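Local coordinates for hypothetical protein SO2946 (Shewanella oneidensis, PDB 2A5Z) that is of unknown function but binds magnesium and, with a jelly-roll fold resembling a carbohydrate-binding module, may recognise carbohydrates, at residues E117-S128 / S180-M191. Residues are numbered along the deposited sequence; the frame is centred on the assembly and turned at random.
Sequences ELEVTVYFKTPS and STSTWYICKFKM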
ATOM      1  N   GLU C 117       3.600  20.808 -13.445  1.00 18.48           N
ATOM      2  CA  GLU C 117       4.041  21.737 -12.390  1.00 18.41           C
ATOM      3  C   GLU C 117       4.084  21.048 -11.028  1.00 18.28           C
ATOM      4  O   GLU C 117       3.569  21.563 -10.028  1.00 18.40           O
ATOM      5  CB  GLU C 117       3.152  22.976 -12.327  1.00 18.60           C
ATOM      6  CG  GLU C 117       3.076  23.752 -13.624  1.00 19.57           C
ATOM      7  CD  GLU C 117       2.284  25.039 -13.484  1.00 20.52           C
ATOM      8  OE1 GLU C 117       1.193  25.143 -14.082  1.00 21.67           O
ATOM      9  OE2 GLU C 117       2.750  25.946 -12.773  1.00 20.42           O
ATOM     10  N   LEU C 118       4.704  19.873 -11.015  1.00 18.16           N
ATOM     11  CA  LEU C 118       4.884  19.078  -9.810  1.00 18.06           C
ATOM     12  C   LEU C 118       5.492  19.908  -8.682  1.00 18.63           C
ATOM     13  O   LEU C 118       6.431  20.692  -8.889  1.00 18.58           O
ATOM     14  CB  LEU C 118       5.764  17.856 -10.114  1.00 17.87           C
ATOM     15  CG  LEU C 118       6.226  16.962  -8.955  1.00 17.95           C
ATOM     16  CD1 LEU C 118       5.096  16.087  -8.439  1.00 16.67           C
ATOM     17  CD2 LEU C 118       7.407  16.089  -9.365  1.00 17.50           C
ATOM     18  N   GLU C 119       4.930  19.724  -7.496  1.00 18.97           N
ATOM     19  CA  GLU C 119       5.439  20.316  -6.276  1.00 19.98           C
ATOM     20  C   GLU C 119       5.801  19.192  -5.314  1.00 19.38           C
ATOM     21  O   GLU C 119       4.986  18.311  -5.044  1.00 19.57           O
ATOM     22  CB  GLU C 119       4.355  21.199  -5.667  1.00 20.46           C
ATOM     23  CG  GLU C 119       4.850  22.235  -4.710  1.00 23.99           C
ATOM     24  CD  GLU C 119       3.773  23.238  -4.379  1.00 28.50           C
ATOM     25  OE1 GLU C 119       3.243  23.883  -5.313  1.00 30.09           O
ATOM     26  OE2 GLU C 119       3.440  23.366  -3.183  1.00 31.55           O
ATOM     27  N   VAL C 120       7.032  19.206  -4.822  1.00 18.88           N
ATOM     28  CA  VAL C 120       7.480  18.207  -3.857  1.00 18.06           C
ATOM     29  C   VAL C 120       7.898  18.910  -2.567  1.00 17.95           C
ATOM     30  O   VAL C 120       8.712  19.833  -2.598  1.00 17.55           O
ATOM     31  CB  VAL C 120       8.654  17.349  -4.403  1.00 18.11           C
ATOM     32  CG1 VAL C 120       9.114  16.307  -3.353  1.00 18.35           C
ATOM     33  CG2 VAL C 120       8.272  16.671  -5.714  1.00 17.72           C
ATOM     34  N   THR C 121       7.318  18.488  -1.443  1.00 17.46           N
ATOM     35  CA  THR C 121       7.652  19.054  -0.145  1.00 17.12           C
ATOM     36  C   THR C 121       8.239  17.974   0.762  1.00 17.16           C
ATOM     37  O   THR C 121       7.684  16.884   0.855  1.00 16.94           O
ATOM     38  CB  THR C 121       6.429  19.713   0.518  1.00 17.40           C
ATOM     39  OG1 THR C 121       5.806  20.613  -0.416  1.00 18.35           O
ATOM     40  CG2 THR C 121       6.844  20.501   1.759  1.00 17.41           C
ATOM     41  N   VAL C 122       9.363  18.290   1.412  1.00 16.33           N
ATOM     42  CA  VAL C 122      10.093  17.339   2.257  1.00 16.67           C
ATOM     43  C   VAL C 122      10.396  17.946   3.631  1.00 17.01           C
ATOM     44  O   VAL C 122      10.965  19.040   3.726  1.00 17.16           O
ATOM     45  CB  VAL C 122      11.447  16.894   1.617  1.00 16.49           C
ATOM     46  CG1 VAL C 122      12.172  15.902   2.535  1.00 16.41           C
ATOM     47  CG2 VAL C 122      11.237  16.258   0.256  1.00 15.64           C
ATOM     48  N   TYR C 123      10.012  17.230   4.682  1.00 16.85           N
ATOM     49  CA  TYR C 123      10.336  17.604   6.046  1.00 16.86           C
ATOM     50  C   TYR C 123      11.478  16.705   6.487  1.00 17.30           C
ATOM     51  O   TYR C 123      11.324  15.473   6.534  1.00 17.07           O
ATOM     52  CB  TYR C 123       9.121  17.424   6.965  1.00 17.19           C
ATOM     53  CG  TYR C 123       7.951  18.328   6.618  1.00 17.45           C
ATOM     54  CD1 TYR C 123       7.585  19.384   7.459  1.00 18.03           C
ATOM     55  CD2 TYR C 123       7.219  18.133   5.448  1.00 16.07           C
ATOM     56  CE1 TYR C 123       6.496  20.214   7.143  1.00 17.16           C
ATOM     57  CE2 TYR C 123       6.140  18.961   5.116  1.00 17.10           C
ATOM     58  CZ  TYR C 123       5.793  20.003   5.965  1.00 18.19           C
ATOM     59  OH  TYR C 123       4.729  20.824   5.634  1.00 18.60           O
ATOM     60  N   PHE C 124      12.621  17.316   6.797  1.00 16.90           N
ATOM     61  CA  PHE C 124      13.851  16.563   7.034  1.00 17.02           C
ATOM     62  C   PHE C 124      14.697  17.155   8.146  1.00 17.60           C
ATOM     63  O   PHE C 124      14.631  18.361   8.418  1.00 18.12           O
ATOM     64  CB  PHE C 124      14.677  16.435   5.738  1.00 17.02           C
ATOM     65  CG  PHE C 124      15.251  17.737   5.231  1.00 17.25           C
ATOM     66  CD1 PHE C 124      16.544  18.135   5.587  1.00 16.76           C
ATOM     67  CD2 PHE C 124      14.514  18.557   4.383  1.00 17.54           C
ATOM     68  CE1 PHE C 124      17.080  19.320   5.115  1.00 17.84           C
ATOM     69  CE2 PHE C 124      15.044  19.762   3.915  1.00 18.93           C
ATOM     70  CZ  PHE C 124      16.335  20.135   4.278  1.00 18.20           C
ATOM     71  N   LYS C 125      15.498  16.297   8.777  1.00 17.63           N
ATOM     72  CA  LYS C 125      16.359  16.707   9.882  1.00 17.64           C
ATOM     73  C   LYS C 125      17.814  16.457   9.533  1.00 17.58           C
ATOM     74  O   LYS C 125      18.193  15.346   9.136  1.00 17.49           O
ATOM     75  CB  LYS C 125      15.996  15.952  11.171  1.00 17.36           C
ATOM     76  CG  LYS C 125      16.710  16.481  12.427  1.00 17.42           C
ATOM     77  CD  LYS C 125      16.303  15.742  13.693  1.00 17.83           C
ATOM     78  CE  LYS C 125      16.930  16.420  14.923  1.00 19.75           C
ATOM     79  NZ  LYS C 125      16.657  15.707  16.197  1.00 18.66           N
ATOM     80  N   THR C 126      18.636  17.488   9.699  1.00 17.66           N
ATOM     81  CA  THR C 126      20.073  17.336   9.528  1.00 17.76           C
ATOM     82  C   THR C 126      20.644  16.365  10.578  1.00 17.70           C
ATOM     83  O   THR C 126      20.102  16.258  11.683  1.00 17.60           O
ATOM     84  CB  THR C 126      20.800  18.687   9.559  1.00 17.62           C
ATOM     85  OG1 THR C 126      20.396  19.432  10.714  1.00 17.48           O
ATOM     86  CG2 THR C 126      20.471  19.475   8.297  1.00 18.34           C
ATOM     87  N   PRO C 127      21.716  15.627  10.218  1.00 17.86           N
ATOM     88  CA  PRO C 127      22.363  14.719  11.171  1.00 17.83           C
ATOM     89  C   PRO C 127      22.995  15.484  12.346  1.00 17.95           C
ATOM     90  O   PRO C 127      23.118  16.713  12.285  1.00 17.78           O
ATOM     91  CB  PRO C 127      23.446  14.033  10.322  1.00 17.79           C
ATOM     92  CG  PRO C 127      23.686  14.933   9.167  1.00 18.23           C
ATOM     93  CD  PRO C 127      22.382  15.615   8.898  1.00 17.83           C
ATOM     94  N   SER C 128      23.392  14.768  13.400  1.00 17.74           N
ATOM     95  CA  SER C 128      23.994  15.405  14.572  1.00 17.99           C
ATOM     96  C   SER C 128      25.454  15.853  14.356  1.00 17.86           C
ATOM     97  O   SER C 128      26.007  16.619  15.162  1.00 17.78           O
ATOM     98  CB  SER C 128      23.873  14.497  15.797  1.00 18.06           C
ATOM     99  OG  SER C 128      24.592  13.301  15.595  1.00 18.55           O
ATOM    100  N   SER C 180      22.497  24.028  10.234  1.00 17.41           N
ATOM    101  CA  SER C 180      22.897  23.607  11.568  1.00 17.53           C
ATOM    102  C   SER C 180      22.625  22.115  11.732  1.00 16.74           C
ATOM    103  O   SER C 180      21.693  21.590  11.126  1.00 16.40           O
ATOM    104  CB  SER C 180      22.132  24.403  12.636  1.00 18.04           C
ATOM    105  OG  SER C 180      22.549  25.765  12.662  1.00 21.18           O
ATOM    106  N   THR C 181      23.441  21.442  12.546  1.00 16.35           N
ATOM    107  CA  THR C 181      23.227  20.028  12.877  1.00 15.84           C
ATOM    108  C   THR C 181      21.955  19.848  13.714  1.00 15.77           C
ATOM    109  O   THR C 181      21.467  20.802  14.320  1.00 15.83           O
ATOM    110  CB  THR C 181      24.428  19.410  13.640  1.00 15.94           C
ATOM    111  OG1 THR C 181      24.722  20.188  14.811  1.00 14.92           O
ATOM    112  CG2 THR C 181      25.661  19.327  12.751  1.00 15.21           C
ATOM    113  N   SER C 182      21.416  18.632  13.712  1.00 16.04           N
ATOM    114  CA  SER C 182      20.217  18.269  14.494  1.00 16.57           C
ATOM    115  C   SER C 182      19.092  19.311  14.432  1.00 16.38           C
ATOM    116  O   SER C 182      18.540  19.720  15.462  1.00 16.53           O
ATOM    117  CB  SER C 182      20.607  17.985  15.938  1.00 16.42           C
ATOM    118  OG  SER C 182      21.554  16.930  15.976  1.00 19.69           O
ATOM    119  N   THR C 183      18.757  19.734  13.218  1.00 16.11           N
ATOM    120  CA  THR C 183      17.748  20.779  13.017  1.00 16.14           C
ATOM    121  C   THR C 183      16.742  20.341  11.967  1.00 16.12           C
ATOM    122  O   THR C 183      17.118  19.758  10.950  1.00 16.09           O
ATOM    123  CB  THR C 183      18.405  22.113  12.602  1.00 16.31           C
ATOM    124  OG1 THR C 183      19.315  22.527  13.626  1.00 16.37           O
ATOM    125  CG2 THR C 183      17.357  23.225  12.378  1.00 16.91           C
ATOM    126  N   TRP C 184      15.469  20.638  12.220  1.00 16.39           N
ATOM    127  CA  TRP C 184      14.389  20.341  11.283  1.00 16.40           C
ATOM    128  C   TRP C 184      14.203  21.456  10.273  1.00 16.90           C
ATOM    129  O   TRP C 184      14.145  22.631  10.645  1.00 16.80           O
ATOM    130  CB  TRP C 184      13.085  20.103  12.049  1.00 16.80           C
ATOM    131  CG  TRP C 184      13.061  18.775  12.701  1.00 16.51           C
ATOM    132  CD1 TRP C 184      13.312  18.496  14.021  1.00 17.18           C
ATOM    133  CD2 TRP C 184      12.786  17.520  12.068  1.00 16.09           C
ATOM    134  NE1 TRP C 184      13.201  17.141  14.242  1.00 16.57           N
ATOM    135  CE2 TRP C 184      12.884  16.519  13.061  1.00 16.38           C
ATOM    136  CE3 TRP C 184      12.463  17.145  10.756  1.00 16.52           C
ATOM    137  CZ2 TRP C 184      12.671  15.161  12.783  1.00 17.27           C
ATOM    138  CZ3 TRP C 184      12.259  15.797  10.475  1.00 16.67           C
ATOM    139  CH2 TRP C 184      12.360  14.820  11.488  1.00 17.30           C
ATOM    140  N   TYR C 185      14.108  21.072   8.999  1.00 16.81           N
ATOM    141  CA  TYR C 185      13.988  22.005   7.875  1.00 16.72           C
ATOM    142  C   TYR C 185      12.847  21.539   6.977  1.00 17.05           C
ATOM    143  O   TYR C 185      12.451  20.372   7.027  1.00 17.18           O
ATOM    144  CB  TYR C 185      15.289  22.042   7.050  1.00 16.02           C
ATOM    145  CG  TYR C 185      16.466  22.696   7.732  1.00 15.45           C
ATOM    146  CD1 TYR C 185      16.560  24.086   7.820  1.00 15.21           C
ATOM    147  CD2 TYR C 185      17.488  21.930   8.293  1.00 15.27           C
ATOM    148  CE1 TYR C 185      17.638  24.700   8.461  1.00 15.58           C
ATOM    149  CE2 TYR C 185      18.583  22.534   8.931  1.00 15.06           C
ATOM    150  CZ  TYR C 185      18.645  23.918   9.009  1.00 14.98           C
ATOM    151  OH  TYR C 185      19.712  24.525   9.625  1.00 15.53           O
ATOM    152  N   ILE C 186      12.322  22.448   6.161  1.00 17.76           N
ATOM    153  CA  ILE C 186      11.345  22.090   5.130  1.00 18.36           C
ATOM    154  C   ILE C 186      11.895  22.571   3.786  1.00 18.97           C
ATOM    155  O   ILE C 186      12.483  23.650   3.705  1.00 19.20           O
ATOM    156  CB  ILE C 186       9.940  22.718   5.413  1.00 18.53           C
ATOM    157  CG1 ILE C 186       9.518  22.490   6.871  1.00 18.53           C
ATOM    158  CG2 ILE C 186       8.867  22.176   4.429  1.00 18.87           C
ATOM    159  CD1 ILE C 186       8.348  23.348   7.340  1.00 18.28           C
ATOM    160  N   CYS C 187      11.762  21.749   2.747  1.00 19.41           N
ATOM    161  CA  CYS C 187      12.113  22.171   1.399  1.00 19.39           C
ATOM    162  C   CYS C 187      10.963  21.902   0.435  1.00 19.46           C
ATOM    163  O   CYS C 187      10.399  20.799   0.409  1.00 19.16           O
ATOM    164  CB  CYS C 187      13.395  21.490   0.899  1.00 19.36           C
ATOM    165  SG  CYS C 187      13.784  21.841  -0.850  1.00 20.79           S
ATOM    166  N   LYS C 188      10.620  22.926  -0.340  1.00 19.19           N
ATOM    167  CA  LYS C 188       9.702  22.778  -1.453  1.00 19.74           C
ATOM    168  C   LYS C 188      10.454  22.905  -2.781  1.00 19.48           C
ATOM    169  O   LYS C 188      11.215  23.853  -3.000  1.00 19.50           O
ATOM    170  CB  LYS C 188       8.562  23.794  -1.353  1.00 19.82           C
ATOM    171  CG  LYS C 188       7.519  23.689  -2.464  1.00 21.82           C
ATOM    172  CD  LYS C 188       6.174  24.249  -2.020  1.00 24.80           C
ATOM    173  CE  LYS C 188       6.247  25.712  -1.630  1.00 25.72           C
ATOM    174  NZ  LYS C 188       4.886  26.299  -1.631  1.00 28.12           N
ATOM    175  N   PHE C 189      10.253  21.916  -3.643  1.00 19.00           N
ATOM    176  CA  PHE C 189      10.788  21.918  -4.991  1.00 18.66           C
ATOM    177  C   PHE C 189       9.589  22.163  -5.927  1.00 18.43           C
ATOM    178  O   PHE C 189       8.552  21.522  -5.795  1.00 18.23           O
ATOM    179  CB  PHE C 189      11.500  20.581  -5.268  1.00 18.44           C
ATOM    180  CG  PHE C 189      11.939  20.394  -6.704  1.00 18.77           C
ATOM    181  CD1 PHE C 189      13.275  20.513  -7.054  1.00 18.84           C
ATOM    182  CD2 PHE C 189      11.008  20.079  -7.702  1.00 20.13           C
ATOM    183  CE1 PHE C 189      13.691  20.331  -8.377  1.00 18.88           C
ATOM    184  CE2 PHE C 189      11.403  19.908  -9.027  1.00 19.65           C
ATOM    185  CZ  PHE C 189      12.744  20.029  -9.366  1.00 19.64           C
ATOM    186  N   LYS C 190       9.718  23.122  -6.840  1.00 18.18           N
ATOM    187  CA  LYS C 190       8.608  23.481  -7.730  1.00 17.84           C
ATOM    188  C   LYS C 190       9.027  23.392  -9.198  1.00 17.30           C
ATOM    189  O   LYS C 190       9.932  24.096  -9.639  1.00 17.81           O
ATOM    190  CB  LYS C 190       8.064  24.879  -7.380  1.00 17.99           C
ATOM    191  CG  LYS C 190       6.874  25.369  -8.231  1.00 19.31           C
ATOM    192  CD  LYS C 190       5.686  24.416  -8.179  1.00 21.53           C
ATOM    193  CE  LYS C 190       4.402  25.116  -8.595  1.00 23.71           C
ATOM    194  NZ  LYS C 190       3.389  24.085  -8.925  1.00 25.79           N
HETATM  195  N   MSE C 191       8.369  22.503  -9.934  1.00 16.54           N
HETATM  196  CA  MSE C 191       8.584  22.326 -11.373  1.00 15.20           C
HETATM  197  C   MSE C 191       7.898  23.467 -12.113  1.00 16.41           C
HETATM  198  O   MSE C 191       6.716  23.730 -11.906  1.00 16.65           O
HETATM  199  CB  MSE C 191       8.008  20.971 -11.806  1.00 15.24           C
HETATM  200  CG  MSE C 191       8.136  20.595 -13.288  1.00 14.82           C
HETATM  201 SE   MSE C 191       7.513  18.918 -13.667  1.00  9.86          SE
HETATM  202  CE  MSE C 191       8.679  17.885 -12.777  1.00 12.16           C
TER
HETATM  203  O   HOH W   1       5.147  26.047 -11.742  1.00 25.65           O
HETATM  204  O   HOH W   2      19.832  14.764  16.021  1.00 36.23           O
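Two central strands of the jelly-roll's six-stranded sheet, 119-125 and 184-191, pair antiparallel: their N-to-C directions lie 169° apart, the axes 4.7 Å from each other at closest approach, and Val120 with Phe189, Val122 with Cys187 and Phe124 with Tyr185 are hydrogen-bonded pairs. On the face carrying Lys125, the extended lysine chain lies across Trp184, CB sitting 3.5 Å from the centroid of the indole six-membered ring and CD 3.4 Å from Trp184 NE1. Glu84 forms a salt bridge with Lys125 NZ and a hydrogen bond with Trp184 NE1, and Asp247, a magnesium ligand, touches Trp184. Farther along, Tyr123 and Ile186 run side by side; Ile186 CG2 stands over the phenol ring, 11° off its normal, a CH-pi contact. The Tyr123 hydroxyl is hydrogen-bonded to Ala260 O of the second subunit. Glu119 splits its carboxylate between two lysines, OE2 facing Lys188 NZ, which also bonds Val262 O of that subunit, and OE1 facing Lys190 NZ, each a long salt bridge of 3.6 Å. A bend at chi2 (57°) turns the Lys190 amine back to Glu117 O, 2.8 Å from NZ. On the face of Phe124, Tyr185 CB comes 3.5 Å from Phe124 CZ over the ring face, while Cys187 CB lies at the ring edge. Beyond the strands, Thr126 OG1 bridges the neighbouring loop, accepting from Thr183 N at 3.0 Å and donating to Ser180 O at 2.6 Å.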